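Local coordinates for putative glycyl-glycine endopeptidase lytM (Ruminococcus gnavus, PDB 3NYY), which is probably a metal-dependent endopeptidase of the M23 family, whose relatives cleave peptide cross-links of the bacterial cell wall, at residues A[28-33]-A[59-64]; A[81-86]-A[221-226]; A[86-91]-A[238-243]; A[91-96]-A[190-195]. All blocks are in the same frame, centred on the assembly; numbering follows the deposited sequence.

Contact 1. Residues A[28-33]-A[59-64]. With SO4 (sulfate ion), chain G.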
loop_
_atom_site.group_PDB
_atom_site.type_symbol
_atom_site.label_atom_id
_atom_site.label_comp_id
_atom_site.label_asym_id
_atom_site.label_seq_id
_atom_site.Cartn_x
_atom_site.Cartn_y
_atom_site.Cartn_z
ATOM N N GLN A 28 -14.667 -12.605 -0.799
ATOM C CA GLN A 28 -14.247 -12.084 0.510
ATOM C C GLN A 28 -15.418 -11.986 1.490
ATOM O O GLN A 28 -15.294 -12.355 2.642
ATOM C CB GLN A 28 -13.544 -10.718 0.423
ATOM C CG GLN A 28 -12.077 -10.834 0.109
ATOM C CD GLN A 28 -11.208 -11.376 1.252
ATOM O OE1 GLN A 28 -11.660 -11.571 2.382
ATOM N NE2 GLN A 28 -9.940 -11.571 0.949
ATOM N N VAL A 29 -16.564 -11.529 1.002
ATOM C CA VAL A 29 -17.743 -11.460 1.844
ATOM C C VAL A 29 -18.134 -12.864 2.281
ATOM O O VAL A 29 -18.412 -13.097 3.457
ATOM C CB VAL A 29 -18.926 -10.792 1.107
ATOM C CG1 VAL A 29 -20.235 -10.920 1.918
ATOM C CG2 VAL A 29 -18.614 -9.304 0.757
ATOM N N TYR A 30 -18.086 -13.818 1.340
ATOM C CA TYR A 30 -18.502 -15.182 1.665
ATOM C C TYR A 30 -17.580 -15.794 2.695
ATOM O O TYR A 30 -18.029 -16.461 3.629
ATOM C CB TYR A 30 -18.601 -16.045 0.390
ATOM C CG TYR A 30 -18.826 -17.498 0.765
ATOM C CD1 TYR A 30 -20.096 -18.003 0.995
ATOM C CD2 TYR A 30 -17.734 -18.322 0.970
ATOM C CE1 TYR A 30 -20.249 -19.340 1.391
ATOM C CE2 TYR A 30 -17.864 -19.583 1.389
ATOM C CZ TYR A 30 -19.105 -20.106 1.579
ATOM O OH TYR A 30 -19.150 -21.421 2.001
ATOM N N LEU A 31 -16.277 -15.589 2.529
ATOM C CA LEU A 31 -15.279 -16.260 3.378
ATOM C C LEU A 31 -15.380 -15.883 4.849
ATOM O O LEU A 31 -15.133 -16.715 5.709
ATOM C CB LEU A 31 -13.867 -16.037 2.816
ATOM C CG LEU A 31 -13.574 -16.868 1.571
ATOM C CD1 LEU A 31 -12.240 -16.377 0.916
ATOM C CD2 LEU A 31 -13.508 -18.388 1.863
ATOM N N LYS A 32 -15.821 -14.671 5.128
ATOM C CA LYS A 32 -15.969 -14.240 6.532
ATOM C C LYS A 32 -16.986 -15.082 7.317
ATOM O O LYS A 32 -16.923 -15.107 8.554
ATOM C CB LYS A 32 -16.425 -12.799 6.629
ATOM C CG LYS A 32 -15.526 -11.768 5.960
ATOM C CD LYS A 32 -14.353 -11.308 6.799
ATOM C CE LYS A 32 -14.031 -9.816 6.486
ATOM N NZ LYS A 32 -13.682 -9.546 5.036
ATOM N N GLN A 33 -17.921 -15.722 6.609
ATOM C CA GLN A 33 -18.949 -16.541 7.258
ATOM C C GLN A 33 -18.741 -18.039 7.064
ATOM O O GLN A 33 -19.565 -18.845 7.488
ATOM C CB GLN A 33 -20.328 -16.114 6.748
ATOM C CG GLN A 33 -20.594 -14.628 6.958
ATOM C CD GLN A 33 -20.326 -14.190 8.381
ATOM O OE1 GLN A 33 -20.857 -14.766 9.330
ATOM N NE2 GLN A 33 -19.497 -13.166 8.539
ATOM N N VAL A 59 -22.615 -19.104 -4.979
ATOM C CA VAL A 59 -21.584 -18.832 -3.967
ATOM C C VAL A 59 -22.313 -18.858 -2.622
ATOM O O VAL A 59 -22.784 -17.833 -2.116
ATOM C CB VAL A 59 -20.866 -17.483 -4.194
ATOM C CG1 VAL A 59 -19.979 -17.134 -2.994
ATOM C CG2 VAL A 59 -20.040 -17.540 -5.469
ATOM N N SER A 60 -22.414 -20.062 -2.069
ATOM C CA SER A 60 -23.225 -20.321 -0.885
ATOM C C SER A 60 -22.765 -21.625 -0.263
ATOM O O SER A 60 -22.117 -22.441 -0.940
ATOM C CB SER A 60 -24.705 -20.467 -1.267
ATOM O OG SER A 60 -24.966 -21.681 -1.971
ATOM N N PRO A 61 -23.136 -21.858 1.007
ATOM C CA PRO A 61 -22.782 -23.104 1.673
ATOM C C PRO A 61 -23.154 -24.359 0.893
ATOM O O PRO A 61 -22.344 -25.298 0.793
ATOM C CB PRO A 61 -23.563 -23.020 3.006
ATOM C CG PRO A 61 -23.618 -21.564 3.282
ATOM C CD PRO A 61 -23.787 -20.910 1.938
ATOM N N SER A 62 -24.356 -24.403 0.339
ATOM C CA SER A 62 -24.801 -25.586 -0.393
ATOM C C SER A 62 -24.043 -25.748 -1.727
ATOM O O SER A 62 -23.782 -26.856 -2.148
ATOM C CB SER A 62 -26.302 -25.553 -0.662
ATOM O OG SER A 62 -26.671 -24.327 -1.249
ATOM N N GLY A 63 -23.714 -24.633 -2.374
ATOM C CA GLY A 63 -22.905 -24.665 -3.600
ATOM C C GLY A 63 -21.527 -25.266 -3.337
ATOM O O GLY A 63 -21.061 -26.108 -4.088
ATOM N N PHE A 64 -20.911 -24.873 -2.228
ATOM C CA PHE A 64 -19.580 -25.375 -1.871
ATOM C C PHE A 64 -19.605 -26.796 -1.394
ATOM O O PHE A 64 -18.702 -27.559 -1.713
ATOM C CB PHE A 64 -18.869 -24.460 -0.865
ATOM C CG PHE A 64 -18.345 -23.207 -1.510
ATOM C CD1 PHE A 64 -17.312 -23.282 -2.475
ATOM C CD2 PHE A 64 -18.931 -21.990 -1.276
ATOM C CE1 PHE A 64 -16.888 -22.117 -3.119
ATOM C CE2 PHE A 64 -18.480 -20.857 -1.914
ATOM C CZ PHE A 64 -17.452 -20.935 -2.822
HETATM S S SO4 G . -27.532 -22.262 1.703
HETATM O O1 SO4 G . -27.424 -20.814 1.479
HETATM O O2 SO4 G . -27.182 -22.642 3.077
HETATM O O3 SO4 G . -28.911 -22.652 1.434
HETATM O O4 SO4 G . -26.605 -22.934 0.806
#
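The rings of Tyr30 and Phe64 lie obliquely against each other, neither stacked nor edge-to-face: their centroids are 4.8 Å apart and their planes meet at 40°. Phe64 CE2 lies over one face of the tyrosine, toward its rim, and Tyr30 CZ comes within 3.4 Å of Phe64 CD2. Pro61 CD sits at the tyrosine edge, 3.9 Å from Tyr30 CE1, while Val59 CG1 packs 3.8 Å from Tyr30 CB. With CG anti to the backbone N (chi1 171°), the ring reaches from helix 25-31 to the start of helix 61-71. Ser60 caps that helix, its OG accepting from Gly63 N (3.2 Å, 160°). Sulfate O4 sits at the same helix start, bound by Ser62 N at 2.7 Å. Tyr30 OH is hydrogen-bonded to Asp40 of helix 37-48. With no hydrogen bond between the segments, the contact is mainly van der Waals, with the phenol tied to a third helix, and the anion's position is consistent with attraction to the positive end of a helix dipole.

Contact 2. Residues A[81-86]-A[221-226]. With SO4 (sulfate ion), chain F.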
loop_
_atom_site.group_PDB
_atom_site.type_symbol
_atom_site.label_atom_id
_atom_site.label_comp_id
_atom_site.label_asym_id
_atom_site.label_seq_id
_atom_site.Cartn_x
_atom_site.Cartn_y
_atom_site.Cartn_z
ATOM N N VAL A 81 -5.914 -29.162 -0.737
ATOM C CA VAL A 81 -6.764 -28.554 0.297
ATOM C C VAL A 81 -5.950 -28.312 1.601
ATOM O O VAL A 81 -6.222 -27.360 2.339
ATOM C CB VAL A 81 -8.060 -29.361 0.578
ATOM C CG1 VAL A 81 -7.778 -30.744 1.286
ATOM C CG2 VAL A 81 -9.069 -28.495 1.360
ATOM N N GLN A 82 -4.954 -29.155 1.853
ATOM C CA GLN A 82 -4.100 -28.946 3.028
ATOM C C GLN A 82 -3.352 -27.622 2.854
ATOM O O GLN A 82 -3.238 -26.872 3.834
ATOM C CB GLN A 82 -3.123 -30.092 3.238
ATOM C CG GLN A 82 -2.119 -29.867 4.356
ATOM C CD GLN A 82 -1.165 -31.044 4.470
ATOM O OE1 GLN A 82 -0.567 -31.472 3.481
ATOM N NE2 GLN A 82 -1.056 -31.605 5.667
ATOM N N SER A 83 -2.854 -27.318 1.625
ATOM C CA SER A 83 -2.174 -26.057 1.374
ATOM C C SER A 83 -3.112 -24.855 1.576
ATOM O O SER A 83 -2.728 -23.862 2.214
ATOM C CB SER A 83 -1.509 -26.004 -0.014
ATOM O OG SER A 83 -0.529 -27.034 -0.111
ATOM N N CYS A 84 -4.341 -24.954 1.057
ATOM C CA CYS A 84 -5.336 -23.895 1.226
ATOM C C CYS A 84 -5.654 -23.702 2.716
ATOM O O CYS A 84 -5.654 -22.560 3.191
ATOM C CB CYS A 84 -6.609 -24.200 0.469
ATOM S SG CYS A 84 -6.401 -24.315 -1.331
ATOM N N ARG A 85 -5.902 -24.790 3.440
ATOM C CA ARG A 85 -6.199 -24.665 4.868
ATOM C C ARG A 85 -5.001 -24.160 5.689
ATOM O O ARG A 85 -5.163 -23.433 6.673
ATOM C CB ARG A 85 -6.704 -25.994 5.421
ATOM C CG ARG A 85 -8.112 -26.382 4.931
ATOM C CD ARG A 85 -8.464 -27.688 5.564
ATOM N NE ARG A 85 -9.821 -28.072 5.207
ATOM C CZ ARG A 85 -10.203 -29.247 4.722
ATOM N NH1 ARG A 85 -9.346 -30.239 4.520
ATOM N NH2 ARG A 85 -11.495 -29.443 4.443
ATOM N N ALA A 86 -3.779 -24.485 5.254
ATOM C CA ALA A 86 -2.581 -24.022 5.971
ATOM C C ALA A 86 -2.529 -22.479 5.940
ATOM O O ALA A 86 -2.093 -21.870 6.912
ATOM C CB ALA A 86 -1.316 -24.606 5.347
ATOM N N ILE A 221 3.924 -15.291 4.483
ATOM C CA ILE A 221 3.403 -16.660 4.752
ATOM C C ILE A 221 4.119 -17.569 3.784
ATOM O O ILE A 221 4.086 -17.329 2.557
ATOM C CB ILE A 221 1.888 -16.744 4.543
ATOM C CG1 ILE A 221 1.178 -15.770 5.460
ATOM C CG2 ILE A 221 1.377 -18.206 4.836
ATOM C CD1 ILE A 221 -0.346 -15.620 5.282
ATOM N N TYR A 222 4.661 -18.649 4.331
ATOM C CA TYR A 222 5.440 -19.592 3.535
ATOM C C TYR A 222 4.935 -21.017 3.709
ATOM O O TYR A 222 4.678 -21.481 4.842
ATOM C CB TYR A 222 6.936 -19.576 3.924
ATOM C CG TYR A 222 7.639 -18.277 3.628
ATOM C CD1 TYR A 222 7.446 -17.168 4.444
ATOM C CD2 TYR A 222 8.464 -18.140 2.518
ATOM C CE1 TYR A 222 8.095 -15.972 4.187
ATOM C CE2 TYR A 222 9.117 -16.932 2.250
ATOM C CZ TYR A 222 8.927 -15.865 3.093
ATOM O OH TYR A 222 9.572 -14.648 2.795
ATOM N N LEU A 223 4.849 -21.724 2.585
ATOM C CA LEU A 223 4.547 -23.155 2.574
ATOM C C LEU A 223 5.700 -23.894 1.954
ATOM O O LEU A 223 6.300 -23.433 1.009
ATOM C CB LEU A 223 3.304 -23.409 1.728
ATOM C CG LEU A 223 1.971 -22.836 2.262
ATOM C CD1 LEU A 223 0.826 -23.176 1.250
ATOM C CD2 LEU A 223 1.702 -23.320 3.621
ATOM N N LYS A 224 5.985 -25.061 2.499
ATOM C CA LYS A 224 7.102 -25.869 2.036
ATOM C C LYS A 224 6.673 -26.758 0.878
ATOM O O LYS A 224 5.625 -27.397 0.934
ATOM C CB LYS A 224 7.685 -26.657 3.200
ATOM C CG LYS A 224 9.169 -27.012 2.961
ATOM C CD LYS A 224 9.891 -27.465 4.226
ATOM C CE LYS A 224 11.352 -27.823 3.901
ATOM N NZ LYS A 224 12.044 -28.340 5.134
ATOM N N GLU A 225 7.447 -26.743 -0.210
ATOM C CA GLU A 225 7.222 -27.610 -1.360
ATOM C C GLU A 225 8.563 -28.238 -1.707
ATOM O O GLU A 225 9.548 -27.544 -2.023
ATOM C CB GLU A 225 6.670 -26.825 -2.536
ATOM C CG GLU A 225 6.330 -27.704 -3.718
ATOM C CD GLU A 225 5.652 -26.945 -4.874
ATOM O OE1 GLU A 225 4.423 -26.795 -4.841
ATOM O OE2 GLU A 225 6.348 -26.521 -5.809
ATOM N N GLY A 226 8.646 -29.554 -1.565
ATOM C CA GLY A 226 9.940 -30.200 -1.586
ATOM C C GLY A 226 10.783 -29.622 -0.446
ATOM O O GLY A 226 10.313 -29.426 0.693
HETATM S S SO4 F . -11.175 -33.108 3.297
HETATM O O1 SO4 F . -11.199 -31.748 2.747
HETATM O O2 SO4 F . -9.935 -33.303 4.040
HETATM O O3 SO4 F . -12.329 -33.277 4.158
HETATM O O4 SO4 F . -11.214 -33.990 2.128
#
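Leu223 points from its strand toward helix 77-88 and divides its two methyl groups between successive parts of the helix surface. Leu223 CD2 meets Ala86 CB at 3.7 Å, whereas Leu223 CD1 lies 3.7 Å from the carbonyl oxygen Ser83 O and also touches the CB of that serine. With chi1 -66° placing the leucine CG anti to the carbonyl carbon and chi2 179° setting the two methyls, they reach two residues three apart in sequence, Ser83 and Ala86. Ala86 directs its CB toward the strand. No hydrogen bond crosses between the segments, so the join rests on van der Waals packing.

Arg85 extends from the same helix to a sulfate, probably from the crystallisation liquor. Val81 CG2 covers one guanidinium face, 3.6 Å above the plane, and the anion lies at the edge. Sulfate O1 accepts from both Arg85 NH2 (2.9 Å) and Arg85 NH1 (3.0 Å), while Arg85 NH1 also donates to sulfate O2 at 157°. Asp36 forms a salt bridge with Arg85 NH2. Replacing Arg85 by a leucine would probably leave Asp36 without this cationic mate and the sulfate with fewer donors.

Leu223 belongs to strand 216-225, paired with strands 172-178 and 228-232; this is helix-on-sheet packing, joining a helix of the N-terminal LytM region to the antiparallel sheet of the M23 peptidase fold.

Contact 3. Residues A[86-91]-A[238-243]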
loop_
_atom_site.group_PDB
_atom_site.type_symbol
_atom_site.label_atom_id
_atom_site.label_comp_id
_atom_site.label_asym_id
_atom_site.label_seq_id
_atom_site.Cartn_x
_atom_site.Cartn_y
_atom_site.Cartn_z
ATOM N N ALA A 86 -3.779 -24.485 5.254
ATOM C CA ALA A 86 -2.581 -24.022 5.971
ATOM C C ALA A 86 -2.529 -22.479 5.940
ATOM O O ALA A 86 -2.093 -21.870 6.912
ATOM C CB ALA A 86 -1.316 -24.606 5.347
ATOM N N ILE A 87 -2.941 -21.841 4.840
ATOM C CA ILE A 87 -2.964 -20.387 4.729
ATOM C C ILE A 87 -4.130 -19.774 5.513
ATOM O O ILE A 87 -3.963 -18.768 6.193
ATOM C CB ILE A 87 -3.026 -19.933 3.272
ATOM C CG1 ILE A 87 -1.776 -20.393 2.539
ATOM C CG2 ILE A 87 -3.169 -18.378 3.071
ATOM C CD1 ILE A 87 -1.943 -20.290 1.030
ATOM N N TRP A 88 -5.308 -20.382 5.373
ATOM C CA TRP A 88 -6.582 -19.741 5.756
ATOM C C TRP A 88 -7.105 -20.184 7.111
ATOM O O TRP A 88 -7.655 -19.353 7.825
ATOM C CB TRP A 88 -7.679 -19.965 4.693
ATOM C CG TRP A 88 -7.406 -19.199 3.459
ATOM C CD1 TRP A 88 -6.543 -19.555 2.480
ATOM C CD2 TRP A 88 -7.943 -17.920 3.106
ATOM N NE1 TRP A 88 -6.509 -18.547 1.502
ATOM C CE2 TRP A 88 -7.366 -17.551 1.871
ATOM C CE3 TRP A 88 -8.842 -17.047 3.707
ATOM C CZ2 TRP A 88 -7.662 -16.355 1.241
ATOM C CZ3 TRP A 88 -9.191 -15.858 3.027
ATOM C CH2 TRP A 88 -8.584 -15.516 1.827
ATOM N N ASN A 89 -6.957 -21.454 7.483
ATOM C CA ASN A 89 -7.752 -21.997 8.588
ATOM C C ASN A 89 -7.240 -21.745 10.002
ATOM O O ASN A 89 -8.013 -21.896 10.977
ATOM C CB ASN A 89 -8.015 -23.488 8.380
ATOM C CG ASN A 89 -9.080 -23.753 7.339
ATOM O OD1 ASN A 89 -9.227 -22.996 6.379
ATOM N ND2 ASN A 89 -9.850 -24.817 7.546
ATOM N N ASP A 90 -5.954 -21.410 10.130
ATOM C CA ASP A 90 -5.342 -21.168 11.434
ATOM C C ASP A 90 -5.398 -19.707 11.875
ATOM O O ASP A 90 -5.067 -19.420 13.040
ATOM C CB ASP A 90 -3.878 -21.650 11.516
ATOM C CG ASP A 90 -3.716 -23.150 11.320
ATOM O OD1 ASP A 90 -4.705 -23.928 11.454
ATOM O OD2 ASP A 90 -2.566 -23.556 11.024
ATOM N N VAL A 91 -5.791 -18.793 10.996
ATOM C CA VAL A 91 -5.799 -17.368 11.304
ATOM C C VAL A 91 -7.013 -17.032 12.128
ATOM O O VAL A 91 -8.161 -17.074 11.629
ATOM C CB VAL A 91 -5.741 -16.541 10.007
ATOM C CG1 VAL A 91 -5.928 -15.030 10.263
ATOM C CG2 VAL A 91 -4.329 -16.818 9.304
ATOM N N LEU A 238 -5.274 -11.524 5.149
ATOM C CA LEU A 238 -5.259 -10.354 6.020
ATOM C C LEU A 238 -6.576 -9.621 5.926
ATOM O O LEU A 238 -7.102 -9.204 6.955
ATOM C CB LEU A 238 -4.112 -9.400 5.692
ATOM C CG LEU A 238 -2.744 -9.830 6.182
ATOM C CD1 LEU A 238 -1.610 -9.061 5.509
ATOM C CD2 LEU A 238 -2.621 -9.701 7.769
ATOM N N ARG A 239 -7.106 -9.449 4.698
ATOM C CA ARG A 239 -8.410 -8.797 4.515
ATOM C C ARG A 239 -9.501 -9.555 5.214
ATOM O O ARG A 239 -10.390 -8.965 5.829
ATOM C CB ARG A 239 -8.761 -8.657 3.037
ATOM C CG ARG A 239 -7.897 -7.672 2.302
ATOM C CD ARG A 239 -8.047 -6.266 2.797
ATOM N NE ARG A 239 -9.425 -5.809 2.952
ATOM C CZ ARG A 239 -10.143 -5.194 2.022
ATOM N NH1 ARG A 239 -9.652 -4.963 0.797
ATOM N NH2 ARG A 239 -11.372 -4.778 2.332
ATOM N N TYR A 240 -9.417 -10.886 5.161
ATOM C CA TYR A 240 -10.374 -11.766 5.845
ATOM C C TYR A 240 -10.334 -11.600 7.363
ATOM O O TYR A 240 -11.389 -11.625 8.016
ATOM C CB TYR A 240 -10.110 -13.218 5.417
ATOM C CG TYR A 240 -10.517 -14.324 6.349
ATOM C CD1 TYR A 240 -11.784 -14.884 6.273
ATOM C CD2 TYR A 240 -9.617 -14.843 7.256
ATOM C CE1 TYR A 240 -12.139 -15.930 7.109
ATOM C CE2 TYR A 240 -9.951 -15.861 8.116
ATOM C CZ TYR A 240 -11.227 -16.407 8.026
ATOM O OH TYR A 240 -11.562 -17.433 8.874
ATOM N N ALA A 241 -9.146 -11.362 7.903
ATOM C CA ALA A 241 -8.955 -11.154 9.324
ATOM C C ALA A 241 -9.042 -9.693 9.780
ATOM O O ALA A 241 -8.878 -9.433 10.960
ATOM C CB ALA A 241 -7.578 -11.700 9.713
ATOM N N GLU A 242 -9.353 -8.780 8.851
ATOM C CA GLU A 242 -9.320 -7.329 9.102
ATOM C C GLU A 242 -10.140 -6.902 10.311
ATOM O O GLU A 242 -9.694 -6.078 11.104
ATOM C CB GLU A 242 -9.811 -6.559 7.847
ATOM C CG GLU A 242 -11.297 -6.696 7.508
ATOM C CD GLU A 242 -11.618 -6.376 6.045
ATOM O OE1 GLU A 242 -10.777 -5.724 5.369
ATOM O OE2 GLU A 242 -12.714 -6.801 5.587
ATOM N N ASN A 243 -11.332 -7.475 10.432
ATOM C CA ASN A 243 -12.280 -7.157 11.509
ATOM C C ASN A 243 -12.102 -8.037 12.736
ATOM O O ASN A 243 -12.917 -7.980 13.645
ATOM C CB ASN A 243 -13.725 -7.230 11.017
ATOM C CG ASN A 243 -14.018 -6.183 9.971
ATOM O OD1 ASN A 243 -13.454 -5.080 10.013
ATOM N ND2 ASN A 243 -14.871 -6.527 9.011
HETATM O O HOH W 1 -9.374 -18.799 9.815
#
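The indole of Trp88 turns its edge to one face of the Tyr240 ring, an edge-to-face pair with six-membered centroids 5.6 Å apart and planes at 67°. Trp88 CE3 stands over that face toward its rim, and Trp88 CZ3 reaches Tyr240 CB at 3.7 Å. At the tyrosine edge, near the ring plane, lies Val91 O. Tyr240 CG is anti to the backbone N (chi1 155°), which carries the phenol toward the turn after helix 77-88. There Tyr240 OH donates to a water at 2.7 Å, and the water donates to Trp88 O and Val91 O. The contact joins the end of this helix, in the N-terminal LytM region, to helix 235-240, which follows the last strand of the large antiparallel sheet. A phenylalanine in place of Tyr240 would probably leave the bridging water without its phenolic donor. Farther along, Val91 CG1 packs on Ala241 CB at 3.8 Å. Trp88 NE1 is hydrogen-bonded to Gln21 OE1, and Val41 and Trp45 of helix 37-48 also touch the indole.

Contact 4. Residues A[91-96]-A[190-195]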
loop_
_atom_site.group_PDB
_atom_site.type_symbol
_atom_site.label_atom_id
_atom_site.label_comp_id
_atom_site.label_asym_id
_atom_site.label_seq_id
_atom_site.Cartn_x
_atom_site.Cartn_y
_atom_site.Cartn_z
ATOM N N VAL A 91 -5.791 -18.793 10.996
ATOM C CA VAL A 91 -5.799 -17.368 11.304
ATOM C C VAL A 91 -7.013 -17.032 12.128
ATOM O O VAL A 91 -8.161 -17.074 11.629
ATOM C CB VAL A 91 -5.741 -16.541 10.007
ATOM C CG1 VAL A 91 -5.928 -15.030 10.263
ATOM C CG2 VAL A 91 -4.329 -16.818 9.304
ATOM N N LYS A 92 -6.751 -16.656 13.373
ATOM C CA LYS A 92 -7.776 -16.193 14.328
ATOM C C LYS A 92 -7.811 -14.662 14.437
ATOM O O LYS A 92 -8.874 -14.088 14.603
ATOM C CB LYS A 92 -7.452 -16.772 15.729
ATOM C CG LYS A 92 -8.463 -16.403 16.788
ATOM C CD LYS A 92 -8.311 -17.182 18.092
ATOM C CE LYS A 92 -9.431 -16.750 19.037
ATOM N NZ LYS A 92 -9.131 -17.267 20.412
ATOM N N TYR A 93 -6.656 -14.009 14.280
ATOM C CA TYR A 93 -6.540 -12.566 14.440
ATOM C C TYR A 93 -5.672 -11.904 13.358
ATOM O O TYR A 93 -4.732 -12.514 12.827
ATOM C CB TYR A 93 -5.916 -12.250 15.793
ATOM C CG TYR A 93 -6.732 -12.543 16.999
ATOM C CD1 TYR A 93 -7.902 -11.830 17.258
ATOM C CD2 TYR A 93 -6.310 -13.493 17.941
ATOM C CE1 TYR A 93 -8.643 -12.073 18.393
ATOM C CE2 TYR A 93 -7.028 -13.723 19.083
ATOM C CZ TYR A 93 -8.200 -13.027 19.310
ATOM O OH TYR A 93 -8.937 -13.216 20.483
ATOM N N PHE A 94 -6.045 -10.669 13.030
ATOM C CA PHE A 94 -5.173 -9.745 12.312
ATOM C C PHE A 94 -3.924 -9.535 13.211
ATOM O O PHE A 94 -4.013 -9.635 14.432
ATOM C CB PHE A 94 -5.949 -8.437 12.160
ATOM C CG PHE A 94 -5.343 -7.475 11.169
ATOM C CD1 PHE A 94 -5.475 -7.689 9.807
ATOM C CD2 PHE A 94 -4.694 -6.328 11.610
ATOM C CE1 PHE A 94 -4.923 -6.830 8.908
ATOM C CE2 PHE A 94 -4.124 -5.428 10.701
ATOM C CZ PHE A 94 -4.219 -5.696 9.361
ATOM N N PRO A 95 -2.738 -9.255 12.630
ATOM C CA PRO A 95 -1.527 -9.158 13.442
ATOM C C PRO A 95 -1.354 -7.882 14.279
ATOM O O PRO A 95 -0.476 -7.849 15.141
ATOM C CB PRO A 95 -0.426 -9.260 12.393
ATOM C CG PRO A 95 -1.047 -8.696 11.163
ATOM C CD PRO A 95 -2.432 -9.241 11.201
ATOM N N ILE A 96 -2.169 -6.864 14.021
ATOM C CA ILE A 96 -2.064 -5.601 14.763
ATOM C C ILE A 96 -3.321 -5.431 15.615
ATOM O O ILE A 96 -4.435 -5.428 15.079
ATOM C CB ILE A 96 -1.914 -4.389 13.876
ATOM C CG1 ILE A 96 -0.835 -4.590 12.808
ATOM C CG2 ILE A 96 -1.544 -3.139 14.758
ATOM C CD1 ILE A 96 0.540 -5.043 13.317
ATOM N N VAL A 190 2.925 -20.688 21.185
ATOM C CA VAL A 190 2.167 -19.447 21.220
ATOM C C VAL A 190 0.689 -19.751 20.889
ATOM O O VAL A 190 0.380 -20.723 20.165
ATOM C CB VAL A 190 2.711 -18.334 20.259
ATOM C CG1 VAL A 190 4.130 -17.902 20.718
ATOM C CG2 VAL A 190 2.660 -18.740 18.824
ATOM N N LYS A 191 -0.196 -18.930 21.438
ATOM C CA LYS A 191 -1.592 -18.908 21.081
ATOM C C LYS A 191 -1.841 -17.677 20.233
ATOM O O LYS A 191 -1.213 -16.606 20.406
ATOM C CB LYS A 191 -2.502 -18.887 22.324
ATOM C CG LYS A 191 -2.447 -20.169 23.161
ATOM C CD LYS A 191 -3.027 -21.361 22.461
ATOM C CE LYS A 191 -4.547 -21.292 22.406
ATOM N NZ LYS A 191 -5.124 -22.606 21.960
ATOM N N ALA A 192 -2.783 -17.809 19.288
ATOM C CA ALA A 192 -3.205 -16.656 18.485
ATOM C C ALA A 192 -3.611 -15.511 19.388
ATOM O O ALA A 192 -4.310 -15.708 20.403
ATOM C CB ALA A 192 -4.350 -17.067 17.566
ATOM N N GLY A 193 -3.127 -14.324 19.069
ATOM C CA GLY A 193 -3.338 -13.120 19.879
ATOM C C GLY A 193 -2.225 -12.795 20.858
ATOM O O GLY A 193 -2.173 -11.683 21.378
ATOM N N ASP A 194 -1.319 -13.744 21.085
ATOM C CA ASP A 194 -0.159 -13.499 21.967
ATOM C C ASP A 194 0.789 -12.483 21.358
ATOM O O ASP A 194 1.051 -12.522 20.169
ATOM C CB ASP A 194 0.648 -14.761 22.250
ATOM C CG ASP A 194 -0.049 -15.744 23.179
ATOM O OD1 ASP A 194 -1.093 -15.412 23.758
ATOM O OD2 ASP A 194 0.482 -16.864 23.319
ATOM N N LEU A 195 1.358 -11.646 22.215
ATOM C CA LEU A 195 2.361 -10.693 21.783
ATOM C C LEU A 195 3.590 -11.388 21.220
ATOM O O LEU A 195 4.133 -12.296 21.853
ATOM C CB LEU A 195 2.753 -9.825 22.969
ATOM C CG LEU A 195 3.646 -8.639 22.632
ATOM C CD1 LEU A 195 2.927 -7.533 21.814
ATOM C CD2 LEU A 195 4.266 -8.027 23.901
HETATM O O HOH W 2 -6.304 -17.472 20.982
#
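Ala192, Tyr93 and Lys92 carry this meeting of two irregular segments, in which a type II beta turn, Lys191 to Asp194, packs against the loop that follows helix 77-88. The turn links strands 189-190 and 195-198 in the M23 peptidase region. It is closed by Asp194 N donating to Lys191 O at 2.9 Å, and the Asp194 carboxylate adds a second bond: its OD2 accepts from Lys191 N at 2.9 Å, from above the carboxylate plane.

Ala192 directs its methyl toward the loop, where Ala192 CB lies 3.6 Å from Lys92 CB and also touches Lys92 CD. Lys92 is fully extended beyond CG, with CG anti to the backbone N (chi1 -178°), and its chain therefore runs alongside the alanine rather than ending on it.

Tyr93 brings the CD2-CE2 side of its ring to the turn. The peptide oxygen Ala192 O is at the ring edge, near its plane, and 3.6 Å from Tyr93 CE2; Tyr93 CD2 is 3.5 Å from Gly193 N. A side chain on Gly193 would collide with Tyr93 CE2, and its positive phi (95°) would also jam a CB against the preceding carbonyl. Lys92 CG lies over one face of the same tyrosine. At the polar end, a water accepts from Lys92 NZ at 2.9 Å and donates to Ala192 O at 2.7 Å.

Contacts 2 and 3 are buried and use the same helix, 77-88, sharing Ala86: the first sets it against strand 216-225 through aliphatic packing, the second sets its end against helix 235-240 through aromatic rings and a water. Contacts 1 and 4 lie at the surface. Contact 1 joins two N-terminal helices through aromatic and aliphatic side chains, with a sulfate at a helix start, whereas contact 4 joins loops, with backbone atoms and a water prominent. Contact 1 touches contact 3 where Leu31 O packs on Tyr240 CE1. Contacts 3 and 4 share Val91 and meet again where Leu238 packs on Pro95, their centres about 10 Å apart.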